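Local coordinates for protein IclR transcriptional regulator (Thermotoga maritima, PDB 1MKM) that probably binds DNA through a winged helix-turn-helix domain and regulates transcription as a zinc-containing member of the IclR family, at residues B[93-98]-B[230-235]; B[99-104]-B[211-216]; B[132-137]-B[161-166]. All coordinates share one frame; numbering follows the deposited sequence.

Contact 1: B[93-98]-B[230-235]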
loop_
_atom_site.group_PDB
_atom_site.type_symbol
_atom_site.label_atom_id
_atom_site.label_comp_id
_atom_site.label_asym_id
_atom_site.label_seq_id
_atom_site.Cartn_x
_atom_site.Cartn_y
_atom_site.Cartn_z
ATOM N N LYS B 93 20.367 -14.709 -6.949
ATOM C CA LYS B 93 19.744 -15.712 -6.100
ATOM C C LYS B 93 20.772 -16.659 -5.505
ATOM O O LYS B 93 20.522 -17.283 -4.472
ATOM C CB LYS B 93 18.701 -16.483 -6.897
ATOM C CG LYS B 93 17.607 -15.588 -7.420
ATOM C CD LYS B 93 16.750 -16.305 -8.438
ATOM C CE LYS B 93 15.726 -17.185 -7.768
ATOM N NZ LYS B 93 14.788 -16.357 -6.969
ATOM N N ARG B 94 21.934 -16.752 -6.144
ATOM C CA ARG B 94 22.991 -17.621 -5.649
ATOM C C ARG B 94 24.058 -16.884 -4.851
ATOM O O ARG B 94 25.010 -17.503 -4.378
ATOM C CB ARG B 94 23.635 -18.384 -6.802
ATOM C CG ARG B 94 22.623 -19.165 -7.615
ATOM C CD ARG B 94 23.284 -20.183 -8.511
ATOM N NE ARG B 94 24.090 -19.579 -9.562
ATOM C CZ ARG B 94 24.884 -20.266 -10.373
ATOM N NH1 ARG B 94 24.982 -21.584 -10.247
ATOM N NH2 ARG B 94 25.570 -19.640 -11.316
ATOM N N THR B 95 23.905 -15.570 -4.695
ATOM C CA THR B 95 24.866 -14.797 -3.917
ATOM C C THR B 95 24.130 -13.900 -2.937
ATOM O O THR B 95 24.653 -13.577 -1.863
ATOM C CB THR B 95 25.752 -13.901 -4.796
ATOM O OG1 THR B 95 24.950 -12.860 -5.366
ATOM C CG2 THR B 95 26.421 -14.714 -5.901
ATOM N N GLY B 96 22.911 -13.506 -3.321
ATOM C CA GLY B 96 22.088 -12.643 -2.492
ATOM C C GLY B 96 22.509 -11.192 -2.628
ATOM O O GLY B 96 21.987 -10.300 -1.954
ATOM N N GLU B 97 23.455 -10.957 -3.530
ATOM C CA GLU B 97 23.986 -9.627 -3.756
ATOM C C GLU B 97 23.431 -8.988 -5.018
ATOM O O GLU B 97 23.014 -9.681 -5.952
ATOM C CB GLU B 97 25.511 -9.699 -3.858
ATOM C CG GLU B 97 26.177 -10.425 -2.705
ATOM C CD GLU B 97 25.776 -9.853 -1.375
ATOM O OE1 GLU B 97 25.935 -8.630 -1.183
ATOM O OE2 GLU B 97 25.300 -10.621 -0.510
ATOM N N THR B 98 23.425 -7.657 -5.030
ATOM C CA THR B 98 22.976 -6.885 -6.178
ATOM C C THR B 98 23.966 -7.173 -7.316
ATOM O O THR B 98 25.166 -7.317 -7.087
ATOM C CB THR B 98 22.964 -5.387 -5.842
ATOM O OG1 THR B 98 22.048 -5.159 -4.762
ATOM C CG2 THR B 98 22.545 -4.563 -7.039
ATOM N N GLU B 230 36.452 -14.835 -3.937
ATOM C CA GLU B 230 36.682 -16.031 -4.747
ATOM C C GLU B 230 35.365 -16.644 -5.210
ATOM O O GLU B 230 35.249 -17.116 -6.343
ATOM C CB GLU B 230 37.471 -17.073 -3.943
ATOM C CG GLU B 230 38.985 -16.899 -3.990
ATOM C CD GLU B 230 39.595 -17.378 -5.305
ATOM O OE1 GLU B 230 39.520 -18.594 -5.588
ATOM O OE2 GLU B 230 40.147 -16.545 -6.055
ATOM N N GLU B 231 34.378 -16.624 -4.321
ATOM C CA GLU B 231 33.061 -17.175 -4.606
ATOM C C GLU B 231 32.291 -16.338 -5.618
ATOM O O GLU B 231 31.677 -16.872 -6.548
ATOM C CB GLU B 231 32.257 -17.275 -3.312
ATOM C CG GLU B 231 30.890 -17.889 -3.483
ATOM C CD GLU B 231 30.317 -18.357 -2.168
ATOM O OE1 GLU B 231 30.187 -17.524 -1.245
ATOM O OE2 GLU B 231 30.004 -19.560 -2.057
ATOM N N TYR B 232 32.317 -15.023 -5.430
ATOM C CA TYR B 232 31.619 -14.119 -6.332
ATOM C C TYR B 232 32.244 -14.174 -7.732
ATOM O O TYR B 232 31.554 -14.444 -8.719
ATOM C CB TYR B 232 31.644 -12.683 -5.776
ATOM C CG TYR B 232 30.932 -12.506 -4.439
ATOM C CD1 TYR B 232 29.931 -13.391 -4.029
ATOM C CD2 TYR B 232 31.213 -11.405 -3.610
ATOM C CE1 TYR B 232 29.221 -13.186 -2.831
ATOM C CE2 TYR B 232 30.505 -11.191 -2.407
ATOM C CZ TYR B 232 29.504 -12.092 -2.029
ATOM O OH TYR B 232 28.761 -11.872 -0.874
ATOM N N SER B 233 33.550 -13.942 -7.819
ATOM C CA SER B 233 34.224 -13.977 -9.113
ATOM C C SER B 233 34.032 -15.329 -9.804
ATOM O O SER B 233 34.184 -15.444 -11.021
ATOM C CB SER B 233 35.721 -13.671 -8.948
ATOM O OG SER B 233 36.357 -14.612 -8.106
ATOM N N ASP B 234 33.695 -16.346 -9.019
ATOM C CA ASP B 234 33.468 -17.685 -9.539
ATOM C C ASP B 234 32.165 -17.726 -10.334
ATOM O O ASP B 234 32.160 -18.078 -11.516
ATOM C CB ASP B 234 33.382 -18.694 -8.389
ATOM C CG ASP B 234 34.500 -19.723 -8.417
ATOM O OD1 ASP B 234 34.389 -20.728 -7.683
ATOM O OD2 ASP B 234 35.486 -19.528 -9.162
ATOM N N VAL B 235 31.060 -17.376 -9.674
ATOM C CA VAL B 235 29.752 -17.376 -10.322
ATOM C C VAL B 235 29.760 -16.346 -11.445
ATOM O O VAL B 235 29.144 -16.540 -12.495
ATOM C CB VAL B 235 28.620 -17.022 -9.325
ATOM C CG1 VAL B 235 27.262 -17.220 -9.982
ATOM C CG2 VAL B 235 28.734 -17.882 -8.084
#
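The phenol of Y232 reaches out from helix 230-235 and slants across the side chains of T95 and E97, meeting neither of them squarely with its face or its edge. Its CE1 lies 4.1 Å from T95 CB, and farther along the ring the hydroxyl OH stands 3.5 Å from E97 CG. With CG beside its own backbone N (chi1 -63°), Y232 swings its ring away from the helix to the loop, where ring and E97 carboxylate planes differ by 27°. The methylene CG of E97 comes closest to the phenol, with the carboxylate close behind, and OE2 forms a salt bridge with K223 NZ. T95 presents its carbon side to the helix, while OG1 accepts the backbone N-H of E97 at 3.0 Å from N to OG1, with an N-H...O angle of 163°, and also hydrogen-bonds to I91 O near the end of helix 79-93. The bond to E97 makes an ST turn, and it shapes the link that carries the chain from helix 79-93 into strand 98-105 of the IclR C-terminal domain, a GAF-related fold. G96, inside the turn, has a positive phi, which favours glycine. One helical turn beyond Y232, V235 takes over the packing: CG2 lies 4.5 Å from T95 CG2, while CG1 lies obliquely by the R94 guanidinium, 3.2 Å from NH2. That guanidinium is held by ion pairs to D90 and E238, the latter also on helix 226-246. An alanine in place of Y232 would probably open a gap beside T95 and the E97 methylene, and would deprive F224 of its edge-to-face ring partner. I217 of strand 211-220 touches T95, E97 and Y232 alike.

Contact 2: B[99-104]-B[211-216]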
loop_
_atom_site.group_PDB
_atom_site.type_symbol
_atom_site.label_atom_id
_atom_site.label_comp_id
_atom_site.label_asym_id
_atom_site.label_seq_id
_atom_site.Cartn_x
_atom_site.Cartn_y
_atom_site.Cartn_z
ATOM N N VAL B 99 23.439 -7.270 -8.531
ATOM C CA VAL B 99 24.213 -7.572 -9.733
ATOM C C VAL B 99 24.049 -6.443 -10.754
ATOM O O VAL B 99 22.939 -5.954 -10.943
ATOM C CB VAL B 99 23.688 -8.875 -10.376
ATOM C CG1 VAL B 99 24.494 -9.234 -11.632
ATOM C CG2 VAL B 99 23.728 -9.998 -9.352
ATOM N N HIS B 100 25.138 -6.031 -11.404
ATOM C CA HIS B 100 25.073 -4.978 -12.419
ATOM C C HIS B 100 25.640 -5.474 -13.730
ATOM O O HIS B 100 26.449 -6.399 -13.764
ATOM C CB HIS B 100 25.873 -3.738 -12.005
ATOM C CG HIS B 100 25.342 -3.047 -10.792
ATOM N ND1 HIS B 100 24.381 -2.060 -10.857
ATOM C CD2 HIS B 100 25.632 -3.206 -9.478
ATOM C CE1 HIS B 100 24.101 -1.639 -9.636
ATOM N NE2 HIS B 100 24.846 -2.318 -8.779
ATOM N N LEU B 101 25.200 -4.849 -14.814
ATOM C CA LEU B 101 25.683 -5.167 -16.149
ATOM C C LEU B 101 25.881 -3.826 -16.828
ATOM O O LEU B 101 24.905 -3.117 -17.101
ATOM C CB LEU B 101 24.658 -5.988 -16.939
ATOM C CG LEU B 101 25.106 -6.269 -18.384
ATOM C CD1 LEU B 101 26.255 -7.239 -18.343
ATOM C CD2 LEU B 101 23.964 -6.838 -19.245
ATOM N N ILE B 102 27.134 -3.460 -17.083
ATOM C CA ILE B 102 27.412 -2.185 -17.733
ATOM C C ILE B 102 27.813 -2.369 -19.180
ATOM O O ILE B 102 28.632 -3.231 -19.495
ATOM C CB ILE B 102 28.520 -1.393 -17.004
ATOM C CG1 ILE B 102 29.898 -1.950 -17.349
ATOM C CG2 ILE B 102 28.318 -1.488 -15.512
ATOM C CD1 ILE B 102 31.038 -1.143 -16.732
ATOM N N LEU B 103 27.215 -1.560 -20.055
ATOM C CA LEU B 103 27.492 -1.594 -21.501
ATOM C C LEU B 103 28.651 -0.669 -21.810
ATOM O O LEU B 103 28.620 0.492 -21.427
ATOM C CB LEU B 103 26.267 -1.117 -22.294
ATOM C CG LEU B 103 26.360 -0.993 -23.819
ATOM C CD1 LEU B 103 26.507 -2.372 -24.456
ATOM C CD2 LEU B 103 25.100 -0.311 -24.340
ATOM N N LYS B 104 29.665 -1.191 -22.493
ATOM C CA LYS B 104 30.853 -0.422 -22.875
ATOM C C LYS B 104 30.514 0.583 -23.979
ATOM O O LYS B 104 30.121 0.188 -25.069
ATOM C CB LYS B 104 31.933 -1.384 -23.372
ATOM C CG LYS B 104 33.040 -0.770 -24.237
ATOM C CD LYS B 104 34.126 -0.094 -23.414
ATOM C CE LYS B 104 35.425 -0.021 -24.209
ATOM N NZ LYS B 104 35.268 0.781 -25.451
ATOM N N PRO B 211 36.022 -6.205 -25.374
ATOM C CA PRO B 211 35.276 -6.033 -24.122
ATOM C C PRO B 211 34.085 -5.084 -24.295
ATOM O O PRO B 211 34.210 -3.876 -24.096
ATOM C CB PRO B 211 36.330 -5.469 -23.175
ATOM C CG PRO B 211 37.133 -4.598 -24.094
ATOM C CD PRO B 211 37.310 -5.486 -25.314
ATOM N N VAL B 212 32.933 -5.637 -24.658
ATOM C CA VAL B 212 31.731 -4.838 -24.863
ATOM C C VAL B 212 30.828 -4.725 -23.642
ATOM O O VAL B 212 29.843 -3.986 -23.671
ATOM C CB VAL B 212 30.868 -5.404 -25.990
ATOM C CG1 VAL B 212 31.667 -5.468 -27.269
ATOM C CG2 VAL B 212 30.340 -6.776 -25.589
ATOM N N ALA B 213 31.140 -5.452 -22.574
ATOM C CA ALA B 213 30.293 -5.388 -21.389
ATOM C C ALA B 213 30.992 -5.717 -20.085
ATOM O O ALA B 213 32.112 -6.224 -20.064
ATOM C CB ALA B 213 29.095 -6.300 -21.566
ATOM N N GLY B 214 30.303 -5.417 -18.992
ATOM C CA GLY B 214 30.843 -5.689 -17.684
ATOM C C GLY B 214 29.730 -6.151 -16.772
ATOM O O GLY B 214 28.661 -5.544 -16.742
ATOM N N VAL B 215 29.978 -7.247 -16.060
ATOM C CA VAL B 215 29.032 -7.811 -15.111
ATOM C C VAL B 215 29.747 -7.771 -13.774
ATOM O O VAL B 215 30.948 -8.051 -13.702
ATOM C CB VAL B 215 28.702 -9.275 -15.449
ATOM C CG1 VAL B 215 28.064 -9.354 -16.806
ATOM C CG2 VAL B 215 29.970 -10.113 -15.446
ATOM N N SER B 216 29.042 -7.401 -12.717
ATOM C CA SER B 216 29.686 -7.370 -11.420
ATOM C C SER B 216 28.716 -7.594 -10.275
ATOM O O SER B 216 27.498 -7.458 -10.434
ATOM C CB SER B 216 30.444 -6.047 -11.228
ATOM O OG SER B 216 29.587 -4.929 -11.252
#
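Strands 99-104 and 211-216 run antiparallel, their segment axes 165° apart and 4.5 Å at closest approach, with H100-S216 and I102-G214 as hydrogen-bonded pairs and L101-V215 and L103-A213 as non-hydrogen-bonded ones. Two backbone hydrogen bonds join I102 and G214. K104 N donates a hydrogen bond to V212 O, 3.0 Å away, but from above the carbonyl plane. There V212 and A213 both face I204 of the neighbouring strand 197-205, a classic beta bulge. The two strands are neighbours in the middle of the six-stranded antiparallel sheet of the GAF-related effector domain. On one face L101 meets A213, CD1 to CB 4.4 Å, beside V215. The other face carries H100, I102 and S216. Here I102 CG1 lies 3.8 Å from the O of G214, which has no side chain. H100 CB is 4.0 Å from S216 OG; the S216 side chain is near a zinc ion of the model, at about 4 Å, although the zinc-binding residues seen in this protein are D189 and C199. K104 lays its CG 3.3 Å from P211 O and sends NZ on to Y210 OH and G106 O.

Contact 3: B[132-137]-B[161-166]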
loop_
_atom_site.group_PDB
_atom_site.type_symbol
_atom_site.label_atom_id
_atom_site.label_comp_id
_atom_site.label_asym_id
_atom_site.label_seq_id
_atom_site.Cartn_x
_atom_site.Cartn_y
_atom_site.Cartn_z
ATOM N N ASP B 132 32.222 5.375 -14.552
ATOM C CA ASP B 132 33.636 5.579 -14.810
ATOM C C ASP B 132 34.236 4.194 -14.966
ATOM O O ASP B 132 34.076 3.351 -14.085
ATOM C CB ASP B 132 34.282 6.298 -13.630
ATOM C CG ASP B 132 33.651 7.640 -13.358
ATOM O OD1 ASP B 132 33.563 8.456 -14.301
ATOM O OD2 ASP B 132 33.243 7.883 -12.202
ATOM N N LEU B 133 34.911 3.958 -16.087
ATOM C CA LEU B 133 35.513 2.663 -16.357
ATOM C C LEU B 133 36.785 2.378 -15.566
ATOM O O LEU B 133 37.401 1.330 -15.749
ATOM C CB LEU B 133 35.811 2.522 -17.850
ATOM C CG LEU B 133 34.657 2.156 -18.789
ATOM C CD1 LEU B 133 35.140 2.143 -20.236
ATOM C CD2 LEU B 133 34.114 0.778 -18.419
ATOM N N TYR B 134 37.176 3.283 -14.677
ATOM C CA TYR B 134 38.393 3.062 -13.918
ATOM C C TYR B 134 38.192 2.836 -12.427
ATOM O O TYR B 134 38.900 2.016 -11.832
ATOM C CB TYR B 134 39.366 4.225 -14.118
ATOM C CG TYR B 134 38.885 5.544 -13.548
ATOM C CD1 TYR B 134 38.014 6.368 -14.263
ATOM C CD2 TYR B 134 39.297 5.964 -12.285
ATOM C CE1 TYR B 134 37.570 7.575 -13.731
ATOM C CE2 TYR B 134 38.854 7.159 -11.746
ATOM C CZ TYR B 134 37.993 7.959 -12.470
ATOM O OH TYR B 134 37.543 9.135 -11.912
ATOM N N SER B 135 37.247 3.551 -11.815
ATOM C CA SER B 135 37.006 3.398 -10.377
ATOM C C SER B 135 36.008 2.293 -10.046
ATOM O O SER B 135 35.671 2.084 -8.884
ATOM C CB SER B 135 36.517 4.714 -9.764
ATOM O OG SER B 135 35.240 5.067 -10.264
ATOM N N THR B 136 35.549 1.580 -11.067
ATOM C CA THR B 136 34.586 0.510 -10.867
ATOM C C THR B 136 35.137 -0.846 -11.353
ATOM O O THR B 136 35.925 -0.898 -12.299
ATOM C CB THR B 136 33.263 0.856 -11.592
ATOM O OG1 THR B 136 32.228 -0.027 -11.156
ATOM C CG2 THR B 136 33.425 0.726 -13.090
ATOM N N ALA B 137 34.728 -1.935 -10.700
ATOM C CA ALA B 137 35.196 -3.279 -11.060
ATOM C C ALA B 137 34.815 -3.708 -12.476
ATOM O O ALA B 137 35.675 -4.080 -13.281
ATOM C CB ALA B 137 34.679 -4.301 -10.061
ATOM N N LYS B 161 40.005 11.798 -11.456
ATOM C CA LYS B 161 39.582 12.493 -10.247
ATOM C C LYS B 161 39.212 11.489 -9.163
ATOM O O LYS B 161 38.172 10.838 -9.231
ATOM C CB LYS B 161 38.389 13.406 -10.538
ATOM C CG LYS B 161 37.861 14.125 -9.302
ATOM C CD LYS B 161 36.723 15.078 -9.643
ATOM C CE LYS B 161 36.103 15.659 -8.378
ATOM N NZ LYS B 161 35.009 16.628 -8.669
ATOM N N PRO B 162 40.070 11.352 -8.141
ATOM C CA PRO B 162 39.853 10.425 -7.027
ATOM C C PRO B 162 38.558 10.688 -6.253
ATOM O O PRO B 162 38.422 11.705 -5.568
ATOM C CB PRO B 162 41.103 10.624 -6.171
ATOM C CG PRO B 162 41.436 12.066 -6.408
ATOM C CD PRO B 162 41.263 12.185 -7.902
ATOM N N LYS B 163 37.616 9.754 -6.367
ATOM C CA LYS B 163 36.324 9.868 -5.696
ATOM C C LYS B 163 36.384 9.402 -4.247
ATOM O O LYS B 163 35.525 9.736 -3.424
ATOM C CB LYS B 163 35.274 9.063 -6.465
ATOM C CG LYS B 163 34.866 9.695 -7.786
ATOM C CD LYS B 163 34.088 8.725 -8.653
ATOM C CE LYS B 163 34.964 7.567 -9.091
ATOM N NZ LYS B 163 36.211 8.032 -9.773
ATOM N N THR B 164 37.408 8.626 -3.937
ATOM C CA THR B 164 37.590 8.131 -2.585
ATOM C C THR B 164 39.069 7.797 -2.385
ATOM O O THR B 164 39.768 7.459 -3.343
ATOM C CB THR B 164 36.673 6.894 -2.315
ATOM O OG1 THR B 164 36.562 6.094 -3.501
ATOM C CG2 THR B 164 35.280 7.351 -1.897
ATOM N N PRO B 165 39.574 7.924 -1.144
ATOM C CA PRO B 165 40.981 7.632 -0.844
ATOM C C PRO B 165 41.523 6.354 -1.479
ATOM O O PRO B 165 42.710 6.055 -1.374
ATOM C CB PRO B 165 41.018 7.590 0.692
ATOM C CG PRO B 165 39.560 7.443 1.105
ATOM C CD PRO B 165 38.842 8.272 0.085
ATOM N N ASN B 166 40.651 5.602 -2.141
ATOM C CA ASN B 166 41.067 4.367 -2.785
ATOM C C ASN B 166 40.923 4.454 -4.305
ATOM O O ASN B 166 41.151 3.474 -5.018
ATOM C CB ASN B 166 40.248 3.190 -2.244
ATOM C CG ASN B 166 40.291 3.090 -0.724
ATOM O OD1 ASN B 166 39.875 2.086 -0.150
ATOM N ND2 ASN B 166 40.786 4.133 -0.068
#
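K163 extends its ammonium group in among D132, Y134 and S135, approaching D132 and Y134 from the opposite direction. NZ stands 2.8 Å from Y134 OH and lies obliquely to the phenol ring. A long salt bridge of 3.8 Å joins NZ to D132 OD2, with the carboxylate oxygen rather nearer the lysine's methylenes, 3.6 Å from CE. The same ammonium makes a weak hydrogen bond back to its own loop, NZ to K161 O at 3.5 Å. That carbonyl oxygen also sits at the edge of the Y134 ring, near its plane, 3.2 Å from OH. Bends at chi3 (-66°) and chi4 (-55°) turn the end of K163 back to K161 O, the oxygen that the phenol also approaches. The several oxygens around NZ are likely to favour its charged form.

Farther out, Y134 packs against L160, T167 and Y154. S135 has a weak hydrogen bond from N193 to OG, and T164 OG1 bonds to the backbone O of E191; both ties lead to the loop following strand 187-190. The contact joins two connections of the C-terminal domain: 132-137 leads from strand 130-132 into helix 137-143, while the loop 161-166 links helix 148-157 to helix 171-184, with L133 turned inward onto strand 98-105.

In the fold
Contact 2 is the buried centre of the three: two neighbouring strands of the six-stranded sheet joined mainly by backbone hydrogen bonds. Contacts 1 and 3 are partly buried and lie nearer the surface; contact 1 sets a loop against a helix, contact 3 a loop against a loop, both carried by side chains. In contact 1 apolar packing dominates and the charged groups pair mainly outside it, whereas contact 3 gathers polar groups around one lysine. Contacts 1 and 2 follow on along the chain: 93-98 runs into 99-104, and strand 211-220 precedes helix 226-246. Contact 3 touches contact 2 through L133, packed on I102 and K104, but does not touch contact 1.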